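Side-chain contacts in putative tagatose-6-phosphate ketose/aldose isomerase (Escherichia coli, PDB 3C3J), which is of unproven function but belongs to the SIS family, with two SIS domains each built round a parallel sheet flanked by helices: residues Q23-A26 with W27-L31; T32-D35 with A36-A40; S64-I67 with G68-I71; S174-T177 with T178-S182; A181-L184 with A185-P189. All coordinates share one frame; numbering follows the deposited sequence.

Contact 1. Residues Q23-A26 with W27-L31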
loop_
_atom_site.group_PDB
_atom_site.type_symbol
_atom_site.label_atom_id
_atom_site.label_comp_id
_atom_site.label_asym_id
_atom_site.label_seq_id
_atom_site.Cartn_x
_atom_site.Cartn_y
_atom_site.Cartn_z
ATOM N N GLN A 23 16.908 -10.487 18.890
ATOM C CA GLN A 23 16.681 -9.145 18.344
ATOM C C GLN A 23 17.174 -7.970 19.209
ATOM O O GLN A 23 17.985 -7.166 18.713
ATOM C CB GLN A 23 15.224 -8.988 17.971
ATOM C CG GLN A 23 14.930 -9.624 16.621
ATOM C CD GLN A 23 13.452 -9.589 16.300
ATOM O OE1 GLN A 23 12.626 -10.139 17.053
ATOM N NE2 GLN A 23 13.099 -8.926 15.208
ATOM N N PRO A 24 16.726 -7.869 20.485
ATOM C CA PRO A 24 17.208 -6.742 21.303
ATOM C C PRO A 24 18.747 -6.626 21.325
ATOM O O PRO A 24 19.296 -5.540 21.126
ATOM C CB PRO A 24 16.601 -7.039 22.697
ATOM C CG PRO A 24 15.457 -7.851 22.423
ATOM C CD PRO A 24 15.773 -8.692 21.249
ATOM N N ARG A 25 19.431 -7.754 21.450
ATOM C CA ARG A 25 20.875 -7.752 21.483
ATOM C C ARG A 25 21.458 -7.331 20.146
ATOM O O ARG A 25 22.419 -6.571 20.096
ATOM C CB ARG A 25 21.384 -9.147 21.837
ATOM C CG ARG A 25 22.874 -9.241 22.040
ATOM C CD ARG A 25 23.215 -10.542 22.644
ATOM N NE ARG A 25 22.840 -11.614 21.727
ATOM C CZ ARG A 25 22.943 -12.902 22.005
ATOM N NH1 ARG A 25 23.382 -13.293 23.179
ATOM N NH2 ARG A 25 22.599 -13.796 21.100
ATOM N N ALA A 26 20.865 -7.835 19.067
ATOM C CA ALA A 26 21.320 -7.490 17.711
ATOM C C ALA A 26 21.152 -5.986 17.415
ATOM O O ALA A 26 22.022 -5.363 16.780
ATOM C CB ALA A 26 20.591 -8.357 16.665
ATOM N N TRP A 27 20.060 -5.400 17.898
ATOM C CA TRP A 27 19.783 -3.978 17.660
ATOM C C TRP A 27 20.896 -3.109 18.230
ATOM O O TRP A 27 21.428 -2.234 17.554
ATOM C CB TRP A 27 18.439 -3.583 18.268
ATOM C CG TRP A 27 17.281 -4.335 17.706
ATOM C CD1 TRP A 27 17.255 -5.033 16.524
ATOM C CD2 TRP A 27 15.979 -4.446 18.264
ATOM N NE1 TRP A 27 16.047 -5.579 16.331
ATOM C CE2 TRP A 27 15.228 -5.254 17.386
ATOM C CE3 TRP A 27 15.372 -3.965 19.431
ATOM C CZ2 TRP A 27 13.888 -5.579 17.624
ATOM C CZ3 TRP A 27 14.021 -4.300 19.676
ATOM C CH2 TRP A 27 13.304 -5.082 18.777
ATOM N N ILE A 28 21.279 -3.391 19.466
ATOM C CA ILE A 28 22.290 -2.596 20.157
ATOM C C ILE A 28 23.694 -2.843 19.570
ATOM O O ILE A 28 24.463 -1.913 19.433
ATOM C CB ILE A 28 22.195 -2.790 21.693
ATOM C CG1 ILE A 28 20.810 -2.369 22.169
ATOM C CG2 ILE A 28 23.225 -1.935 22.402
ATOM C CD1 ILE A 28 20.339 -1.020 21.590
ATOM N N ARG A 29 23.973 -4.077 19.159
ATOM C CA ARG A 29 25.171 -4.415 18.430
ATOM C C ARG A 29 25.254 -3.599 17.146
ATOM O O ARG A 29 26.301 -3.026 16.856
ATOM C CB ARG A 29 25.215 -5.917 18.118
ATOM C CG ARG A 29 25.865 -6.719 19.222
ATOM C CD ARG A 29 25.594 -8.208 19.148
ATOM N NE ARG A 29 25.943 -8.875 17.889
ATOM C CZ ARG A 29 27.168 -9.195 17.502
ATOM N NH1 ARG A 29 27.342 -9.846 16.358
ATOM N NH2 ARG A 29 28.234 -8.830 18.206
ATOM N N SER A 30 24.145 -3.480 16.412
ATOM C CA SER A 30 24.218 -2.743 15.157
ATOM C C SER A 30 24.467 -1.242 15.411
ATOM O O SER A 30 25.294 -0.617 14.721
ATOM C CB SER A 30 22.974 -2.918 14.304
ATOM O OG SER A 30 23.264 -2.403 13.018
ATOM N N LEU A 31 23.746 -0.674 16.379
ATOM C CA LEU A 31 23.849 0.774 16.677
ATOM C C LEU A 31 25.203 1.151 17.269
ATOM O O LEU A 31 25.737 2.213 16.954
ATOM C CB LEU A 31 22.697 1.225 17.590
ATOM C CG LEU A 31 21.405 1.640 16.840
ATOM C CD1 LEU A 31 21.001 0.639 15.754
ATOM C CD2 LEU A 31 20.236 1.940 17.797
#
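With its CG set opposite the carbonyl carbon (chi1 -60°), Trp27 folds its indole back over the first turn of the helix, onto Gln23 and Pro24. The ring lies across the Gln23 carbonyl: Gln23 O stands 3.0 Å above the ring plane, displaced toward the rim. On the same face Pro24 presents its CA to the six-membered ring, an off-centre CH-pi contact with CA 4.3 Å from the ring centroid. The aliphatic root of Gln23 adds to this cover, CB resting 3.7 Å from Trp27 CZ2. The covered oxygen is also gripped by the backbone, for Trp27 N donates to Gln23 O at 2.8 Å. Proline suits the first turn of a helix, where its missing N-H costs no bond, and it is the backbone N and CA of Pro24, not its side-chain ring, that lie over the indole. Farther round, Arg25 and Arg29 run side by side in the same direction, Arg25 CG 4.1 Å from Arg29 CD. Their guanidinium planes are turned 77° apart and their NE atoms stay 5.6 Å from each other; Arg29 forms a salt bridge with Glu164, which probably eases the like charges. Small Ala26 lets helix 174-187 come close at Thr178, and Trp27 NE1 bonds to Thr177 of that helix. The indole also meets Phe340 of helix 335-356 edge-to-face, while Pro24 and Ile28 pack on helix 198-210.

Contact 2. Residues T32-D35 with A36-A40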
loop_
_atom_site.group_PDB
_atom_site.type_symbol
_atom_site.label_atom_id
_atom_site.label_comp_id
_atom_site.label_asym_id
_atom_site.label_seq_id
_atom_site.Cartn_x
_atom_site.Cartn_y
_atom_site.Cartn_z
ATOM N N THR A 32 25.778 0.273 18.090
ATOM C CA THR A 32 27.161 0.474 18.548
ATOM C C THR A 32 28.172 0.370 17.377
ATOM O O THR A 32 29.131 1.125 17.317
ATOM C CB THR A 32 27.531 -0.410 19.822
ATOM O OG1 THR A 32 27.491 -1.780 19.497
ATOM C CG2 THR A 32 26.535 -0.202 20.913
ATOM N N ASN A 33 27.926 -0.506 16.414
ATOM C CA ASN A 33 28.745 -0.509 15.187
ATOM C C ASN A 33 28.654 0.804 14.395
ATOM O O ASN A 33 29.644 1.312 13.870
ATOM C CB ASN A 33 28.366 -1.666 14.290
ATOM C CG ASN A 33 29.353 -1.867 13.180
ATOM O OD1 ASN A 33 30.562 -2.028 13.431
ATOM N ND2 ASN A 33 28.866 -1.840 11.936
ATOM N N ILE A 34 27.445 1.330 14.288
ATOM C CA ILE A 34 27.200 2.594 13.602
ATOM C C ILE A 34 27.997 3.696 14.332
ATOM O O ILE A 34 28.603 4.549 13.684
ATOM C CB ILE A 34 25.677 2.882 13.528
ATOM C CG1 ILE A 34 25.015 1.944 12.515
ATOM C CG2 ILE A 34 25.389 4.378 13.218
ATOM C CD1 ILE A 34 23.462 2.064 12.504
ATOM N N ASP A 35 28.050 3.634 15.662
ATOM C CA ASP A 35 28.879 4.588 16.430
ATOM C C ASP A 35 30.319 4.552 15.957
ATOM O O ASP A 35 30.944 5.608 15.782
ATOM C CB ASP A 35 28.844 4.323 17.941
ATOM C CG ASP A 35 27.482 4.614 18.566
ATOM O OD1 ASP A 35 26.760 5.485 18.065
ATOM O OD2 ASP A 35 27.151 3.988 19.582
ATOM N N ALA A 36 30.836 3.341 15.757
ATOM C CA ALA A 36 32.208 3.136 15.290
ATOM C C ALA A 36 32.418 3.682 13.867
ATOM O O ALA A 36 33.492 4.207 13.558
ATOM C CB ALA A 36 32.557 1.661 15.351
ATOM N N LEU A 37 31.384 3.573 13.032
ATOM C CA LEU A 37 31.410 4.000 11.624
ATOM C C LEU A 37 30.907 5.430 11.413
ATOM O O LEU A 37 30.865 5.910 10.267
ATOM C CB LEU A 37 30.519 3.052 10.787
ATOM C CG LEU A 37 31.099 1.725 10.332
ATOM C CD1 LEU A 37 31.944 1.090 11.427
ATOM C CD2 LEU A 37 29.954 0.795 9.922
ATOM N N ARG A 38 30.553 6.127 12.493
ATOM C CA ARG A 38 29.845 7.401 12.370
ATOM C C ARG A 38 30.579 8.421 11.505
ATOM O O ARG A 38 29.971 9.104 10.668
ATOM C CB ARG A 38 29.596 7.995 13.747
ATOM C CG ARG A 38 28.597 9.105 13.822
ATOM C CD ARG A 38 27.157 8.573 13.706
ATOM N NE ARG A 38 26.550 9.005 12.474
ATOM C CZ ARG A 38 25.288 8.747 12.117
ATOM N NH1 ARG A 38 24.837 9.233 10.977
ATOM N NH2 ARG A 38 24.493 8.019 12.874
ATOM N N SER A 39 31.881 8.560 11.713
ATOM C CA SER A 39 32.589 9.638 11.019
ATOM C C SER A 39 32.725 9.323 9.506
ATOM O O SER A 39 32.570 10.216 8.673
ATOM C CB SER A 39 33.906 9.958 11.716
ATOM O OG SER A 39 34.906 9.069 11.312
ATOM N N ALA A 40 32.948 8.057 9.167
ATOM C CA ALA A 40 32.875 7.570 7.777
ATOM C C ALA A 40 31.481 7.783 7.134
ATOM O O ALA A 40 31.366 8.274 5.981
ATOM C CB ALA A 40 33.238 6.097 7.728
HETATM O O HOH W 1 25.073 7.074 15.585
#
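Backbone bonds from Ala36 N to Thr32 O and from Leu37 N to Asn33 O carry the helix on, but at Arg38 the N-H turns to Asp35 O, a weak i to i-3 bond of 3.4 Å, and the helix is kinked just beyond. Asn33 and Leu37 meet obliquely: Asn33 ND2 lies 3.5 Å from Leu37 CD2, while CD1 of the leucine sits 3.4 Å from Asn33 O. With CG anti to the backbone N (chi1 -168°), the Asn33 amide is placed beside the leucine branches. On another side of the helix Ile34 and Arg38 run alongside each other, the CG2 branch of Ile34 3.8 Å from Arg38 NH2. Bends at chi2 and chi3 turn the guanidinium toward the end of helix 174-187. A water in the guanidinium plane accepts from Arg38 NH2 at 2.9 Å and reaches Asp35 OD1 by a weak bond, a loose bridge between opposite charges that do not touch; Asp35 OD2 bonds to Ser194. Arginine, with several donors, suits this place at the surface: it bonds to Val186 O and Ala185 O near the end of helix 174-187, against which Ile34 also packs.

Contact 3. Residues S64-I67 with G68-I71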
loop_
_atom_site.group_PDB
_atom_site.type_symbol
_atom_site.label_atom_id
_atom_site.label_comp_id
_atom_site.label_asym_id
_atom_site.label_seq_id
_atom_site.Cartn_x
_atom_site.Cartn_y
_atom_site.Cartn_z
ATOM N N SER A 64 11.215 -6.638 3.477
ATOM C CA SER A 64 12.192 -5.541 3.401
ATOM C C SER A 64 11.574 -4.283 2.828
ATOM O O SER A 64 12.056 -3.203 3.117
ATOM C CB SER A 64 13.433 -5.932 2.602
ATOM O OG SER A 64 14.172 -6.932 3.290
ATOM N N ALA A 65 10.517 -4.426 2.021
ATOM C CA ALA A 65 9.796 -3.259 1.501
ATOM C C ALA A 65 9.055 -2.537 2.615
ATOM O O ALA A 65 8.847 -1.319 2.548
ATOM C CB ALA A 65 8.803 -3.671 0.413
ATOM N N PHE A 66 8.641 -3.273 3.640
ATOM C CA PHE A 66 7.788 -2.674 4.680
ATOM C C PHE A 66 8.574 -1.773 5.624
ATOM O O PHE A 66 7.986 -0.941 6.308
ATOM C CB PHE A 66 7.015 -3.763 5.450
ATOM C CG PHE A 66 6.290 -4.727 4.554
ATOM C CD1 PHE A 66 5.758 -4.321 3.329
ATOM C CD2 PHE A 66 6.124 -6.060 4.935
ATOM C CE1 PHE A 66 5.106 -5.247 2.486
ATOM C CE2 PHE A 66 5.474 -6.959 4.112
ATOM C CZ PHE A 66 4.961 -6.556 2.885
ATOM N N ILE A 67 9.900 -1.875 5.627
ATOM C CA ILE A 67 10.727 -0.961 6.414
ATOM C C ILE A 67 10.415 0.490 6.024
ATOM O O ILE A 67 10.054 1.286 6.862
ATOM C CB ILE A 67 12.254 -1.251 6.280
ATOM C CG1 ILE A 67 12.553 -2.672 6.782
ATOM C CG2 ILE A 67 13.114 -0.147 7.045
ATOM C CD1 ILE A 67 13.938 -3.149 6.493
ATOM N N GLY A 68 10.539 0.801 4.739
ATOM C CA GLY A 68 10.244 2.126 4.233
ATOM C C GLY A 68 8.816 2.522 4.497
ATOM O O GLY A 68 8.545 3.672 4.756
ATOM N N ASP A 69 7.886 1.577 4.403
ATOM C CA ASP A 69 6.474 1.831 4.740
ATOM C C ASP A 69 6.307 2.323 6.172
ATOM O O ASP A 69 5.504 3.240 6.426
ATOM C CB ASP A 69 5.610 0.604 4.501
ATOM C CG ASP A 69 5.466 0.251 3.010
ATOM O OD1 ASP A 69 5.804 1.076 2.146
ATOM O OD2 ASP A 69 5.019 -0.878 2.705
ATOM N N ILE A 70 7.077 1.747 7.093
ATOM C CA ILE A 70 7.005 2.156 8.503
ATOM C C ILE A 70 7.711 3.509 8.736
ATOM O O ILE A 70 7.145 4.383 9.416
ATOM C CB ILE A 70 7.561 1.085 9.430
ATOM C CG1 ILE A 70 6.752 -0.215 9.278
ATOM C CG2 ILE A 70 7.521 1.535 10.902
ATOM C CD1 ILE A 70 7.407 -1.435 9.874
ATOM N N ILE A 71 8.902 3.707 8.173
ATOM C CA ILE A 71 9.763 4.810 8.601
ATOM C C ILE A 71 9.949 5.977 7.632
ATOM O O ILE A 71 10.409 7.023 8.080
ATOM C CB ILE A 71 11.166 4.320 9.074
ATOM C CG1 ILE A 71 12.043 3.825 7.910
ATOM C CG2 ILE A 71 11.056 3.248 10.181
ATOM C CD1 ILE A 71 13.469 3.410 8.370
HETATM O O HOH W 2 11.931 -0.432 2.544
HETATM O O HOH W 3 7.948 0.043 0.255
#
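Phe66 and Asp69 meet one turn apart, the carboxylate coming to the edge of the ring, near its plane, with Asp69 OD2 3.6 Å from Phe66 CD1. Both side chains have CG opposite the carbonyl carbon, and they cross with ring and carboxylate planes 27° apart. The aromatic edge, where the hydrogens lie, is the side of a phenyl ring that suits an oxygen. Ile67 and Ile71 make the apolar pair, side by side and pointing the same way: Ile67 CG2 touches Ile71 CD1 at 3.8 Å. Ile71 reaches it through a less common helical conformation, its CG1 lying between the backbone N and the carbonyl carbon (chi1 71°), which also brings CG1 to 3.4 Å from Ile67 O. Ile70 instead lays CG1 3.3 Å from Phe66 O, the oxygen to which its own N-H donates. Between these bulky residues comes Gly68, whose N-H is met by a water at 2.9 Å; that water also lies beside Ser64 O and Ala65 O. A second water lies 2.8 Å from Ala65 O and also beside Asp69 OD1. Two ordered waters thus take part in the backbone bonding of this early part of helix 63-79, in the beta-alpha-beta unit with strands 55-59 and 82-85. The isoleucines face helix 174-187, where branched apolar side chains fit, whereas Asp69 OD2 forms a salt bridge with Arg240 of helix 235-249. That salt bridge probably favours the ionised carboxylate, and the electropositive ring edge suits the same oxygen.

Contact 4. Residues S174-T177 with T178-S182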
loop_
_atom_site.group_PDB
_atom_site.type_symbol
_atom_site.label_atom_id
_atom_site.label_comp_id
_atom_site.label_asym_id
_atom_site.label_seq_id
_atom_site.Cartn_x
_atom_site.Cartn_y
_atom_site.Cartn_z
ATOM N N SER A 174 14.850 -10.921 12.802
ATOM C CA SER A 174 15.946 -10.017 13.233
ATOM C C SER A 174 16.580 -9.232 12.086
ATOM O O SER A 174 17.108 -8.142 12.310
ATOM C CB SER A 174 17.042 -10.754 14.030
ATOM O OG SER A 174 17.845 -11.601 13.226
ATOM N N SER A 175 16.548 -9.761 10.867
ATOM C CA SER A 175 17.103 -9.027 9.709
ATOM C C SER A 175 16.308 -7.716 9.502
ATOM O O SER A 175 16.880 -6.618 9.518
ATOM C CB SER A 175 17.098 -9.898 8.455
ATOM O OG SER A 175 15.819 -10.454 8.226
ATOM N N ILE A 176 14.992 -7.834 9.389
ATOM C CA ILE A 176 14.147 -6.673 9.168
ATOM C C ILE A 176 14.244 -5.655 10.326
ATOM O O ILE A 176 14.482 -4.485 10.094
ATOM C CB ILE A 176 12.660 -7.028 8.817
ATOM C CG1 ILE A 176 11.828 -5.745 8.653
ATOM C CG2 ILE A 176 11.987 -7.923 9.848
ATOM C CD1 ILE A 176 11.239 -5.182 9.894
ATOM N N THR A 177 14.067 -6.093 11.564
ATOM C CA THR A 177 14.098 -5.147 12.684
ATOM C C THR A 177 15.484 -4.489 12.847
ATOM O O THR A 177 15.577 -3.278 13.134
ATOM C CB THR A 177 13.589 -5.779 13.992
ATOM O OG1 THR A 177 14.429 -6.894 14.349
ATOM C CG2 THR A 177 12.075 -6.179 13.840
ATOM N N THR A 178 16.558 -5.233 12.601
ATOM C CA THR A 178 17.883 -4.644 12.774
ATOM C C THR A 178 18.200 -3.643 11.658
ATOM O O THR A 178 18.740 -2.553 11.917
ATOM C CB THR A 178 18.995 -5.727 12.965
ATOM O OG1 THR A 178 18.585 -6.652 13.990
ATOM C CG2 THR A 178 20.328 -5.054 13.368
HETATM N N MSE A 179 17.794 -3.969 10.434
HETATM C CA MSE A 179 17.928 -3.039 9.319
HETATM C C MSE A 179 17.123 -1.770 9.560
HETATM O O MSE A 179 17.620 -0.682 9.292
HETATM C CB MSE A 179 17.523 -3.702 7.992
HETATM C CG MSE A 179 18.563 -4.711 7.515
HETATM SE SE MSE A 179 18.211 -5.451 5.722
HETATM C CE MSE A 179 16.424 -6.074 5.996
HETATM N N MSE A 180 15.906 -1.917 10.092
HETATM C CA MSE A 180 15.054 -0.785 10.369
HETATM C C MSE A 180 15.646 0.159 11.424
HETATM O O MSE A 180 15.674 1.374 11.238
HETATM C CB MSE A 180 13.662 -1.238 10.804
HETATM C CG MSE A 180 12.718 -0.070 10.998
HETATM SE SE MSE A 180 10.853 -0.616 10.844
HETATM C CE MSE A 180 10.790 -2.021 12.261
ATOM N N ALA A 181 16.098 -0.412 12.534
ATOM C CA ALA A 181 16.743 0.352 13.612
ATOM C C ALA A 181 18.004 1.035 13.111
ATOM O O ALA A 181 18.271 2.186 13.459
ATOM C CB ALA A 181 17.080 -0.564 14.785
ATOM N N SER A 182 18.768 0.330 12.275
ATOM C CA SER A 182 19.992 0.909 11.699
ATOM C C SER A 182 19.689 2.129 10.812
ATOM O O SER A 182 20.341 3.169 10.941
ATOM C CB SER A 182 20.795 -0.137 10.930
ATOM O OG SER A 182 21.048 -1.261 11.766
#
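Hydrogen bonds dominate where Ser174 meets Thr178. Ser174 O accepts twice from the same residue, from Thr178 OG1 at 2.7 Å and from Thr178 N at 3.0 Å. The hydroxyl can return to the preceding turn because OG1 stands opposite the carbonyl carbon (chi1 -50°); it approaches only 19° from the carbonyl plane, while the amide donor lies well above that plane. Thr178 O is gripped in the same double fashion one turn on, by Ser182 N and by Ser182 OG at 2.6 Å, the two arriving from opposite faces of its plane. Serine and threonine suit a buried helix for this reason: a short hydroxyl finds an acceptor in the helix's own backbone.

Apolar contact lies on another side. Ile176 and Met180 point the same way, with Ile176 CD1 4.0 Å from Met180 CE; Met180, like Met179 a selenomethionine, bends at chi3. Met179 curls back along the helix instead, its CG 3.2 Å and its CE 3.6 Å from Ser175 O, an unbranched chain flexible enough to bend at chi3 and lie back over the Ser175 carbonyl.

The helix is thus divided among its neighbours. Thr177 and Thr178 face helix 23-49, Thr177 OG1 lying beside the Gln23 amide. Ile176, Met179 and Met180 face helix 63-79, and Met180 also meets Phe340 and Leu343 of helix 335-356.

Contact 5. Residues A181-L184 with A185-P189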
loop_
_atom_site.group_PDB
_atom_site.type_symbol
_atom_site.label_atom_id
_atom_site.label_comp_id
_atom_site.label_asym_id
_atom_site.label_seq_id
_atom_site.Cartn_x
_atom_site.Cartn_y
_atom_site.Cartn_z
ATOM N N ALA A 181 16.098 -0.412 12.534
ATOM C CA ALA A 181 16.743 0.352 13.612
ATOM C C ALA A 181 18.004 1.035 13.111
ATOM O O ALA A 181 18.271 2.186 13.459
ATOM C CB ALA A 181 17.080 -0.564 14.785
ATOM N N SER A 182 18.768 0.330 12.275
ATOM C CA SER A 182 19.992 0.909 11.699
ATOM C C SER A 182 19.689 2.129 10.812
ATOM O O SER A 182 20.341 3.169 10.941
ATOM C CB SER A 182 20.795 -0.137 10.930
ATOM O OG SER A 182 21.048 -1.261 11.766
ATOM N N CYS A 183 18.707 1.997 9.927
ATOM C CA CYS A 183 18.314 3.096 9.050
ATOM C C CYS A 183 17.869 4.327 9.845
ATOM O O CYS A 183 18.322 5.424 9.571
ATOM C CB CYS A 183 17.216 2.678 8.071
ATOM S SG CYS A 183 16.964 3.904 6.746
ATOM N N LEU A 184 17.037 4.124 10.864
ATOM C CA LEU A 184 16.620 5.210 11.739
ATOM C C LEU A 184 17.846 5.875 12.394
ATOM O O LEU A 184 17.950 7.107 12.414
ATOM C CB LEU A 184 15.654 4.678 12.796
ATOM C CG LEU A 184 14.237 4.305 12.371
ATOM C CD1 LEU A 184 13.545 3.533 13.529
ATOM C CD2 LEU A 184 13.382 5.539 11.968
ATOM N N ALA A 185 18.799 5.062 12.863
ATOM C CA ALA A 185 19.983 5.565 13.561
ATOM C C ALA A 185 20.899 6.324 12.639
ATOM O O ALA A 185 21.537 7.272 13.064
ATOM C CB ALA A 185 20.748 4.447 14.244
ATOM N N VAL A 186 20.963 5.913 11.375
ATOM C CA VAL A 186 21.810 6.593 10.404
ATOM C C VAL A 186 21.292 8.000 10.171
ATOM O O VAL A 186 22.072 8.951 10.200
ATOM C CB VAL A 186 21.896 5.831 9.049
ATOM C CG1 VAL A 186 22.458 6.762 7.930
ATOM C CG2 VAL A 186 22.779 4.533 9.209
ATOM N N PHE A 187 19.976 8.151 9.985
ATOM C CA PHE A 187 19.413 9.450 9.557
ATOM C C PHE A 187 18.856 10.327 10.659
ATOM O O PHE A 187 18.712 11.535 10.446
ATOM C CB PHE A 187 18.391 9.231 8.425
ATOM C CG PHE A 187 19.023 8.702 7.187
ATOM C CD1 PHE A 187 19.732 9.551 6.350
ATOM C CD2 PHE A 187 18.997 7.343 6.897
ATOM C CE1 PHE A 187 20.349 9.058 5.195
ATOM C CE2 PHE A 187 19.619 6.849 5.771
ATOM C CZ PHE A 187 20.323 7.717 4.921
ATOM N N ALA A 188 18.558 9.744 11.823
ATOM C CA ALA A 188 18.041 10.502 12.964
ATOM C C ALA A 188 18.811 10.168 14.258
ATOM O O ALA A 188 18.222 9.805 15.263
ATOM C CB ALA A 188 16.558 10.251 13.122
ATOM N N PRO A 189 20.140 10.318 14.234
ATOM C CA PRO A 189 20.935 9.879 15.395
ATOM C C PRO A 189 20.719 10.699 16.662
ATOM O O PRO A 189 21.050 10.253 17.762
ATOM C CB PRO A 189 22.377 10.009 14.914
ATOM C CG PRO A 189 22.329 11.074 13.884
ATOM C CD PRO A 189 21.000 10.870 13.167
#
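The C-terminal end of helix 174-187, in the first SIS domain, brings Cys183 and Phe187 together one turn apart. The thiol meets the ring at its edge in a sulfur-aromatic contact, Cys183 SG lying 5.1 Å from the ring centroid and 75° off the ring normal. Its nearest ring atom is Phe187 CD2, at 4.0 Å. Cys183 carries SG anti to the backbone N (chi1 -168°), a setting that turns the sulfur outward from the helix, beside the ring edge. Near the ring plane lies Cys183 O too, 3.4 Å from Phe187 CD2, so a carbonyl and a polarisable sulfur share the hydrogen-bearing rim. Over one face of the ring stands Val186 CG1, 3.5 Å above the plane and toward its margin.

This side of the helix belongs to the layer packed against the parallel sheet: Phe187 touches Leu106 and Ile108 of strand 105-111 and meets Phe83 edge-to-face. An aromatic ring suits that place, reaching from the helix to the strand's apolar side chains. Val186 sets its CG2 branch 3.3 Å from Ser182 O, to which its N-H also donates. The last turn closes with Ala188 N on Leu184 O at 2.8 Å, and weak bonds from Val186 N to Cys183 O and Phe187 N to Leu184 O add i to i-3 links. Ala188 then leaves helical geometry, and Pro189, which has no N-H to offer a further turn, follows in the loop.

Only contact 2 lies at the surface; the others are buried. Contacts 1 and 2 follow one another on helix 23-49, contacts 4 and 5 overlap on helix 174-187, and contact 3, the most central, is on helix 63-79. Helix 174-187 lies between the other two: contact 4 touches contact 1 through the Ser30 and Ser182 hydroxyls and the indole N-H of Trp27, and contact 3 through isoleucine and selenomethionine packing. Contact 2 adds a charged, hydrated end to aliphatic packing, contact 1 lays an indole over a carbonyl, contact 4 returns hydroxyls to the backbone, contact 3 joins an isoleucine pair to a carboxylate at an aromatic edge, and contact 5 sets sulfur against such an edge beside the sheet.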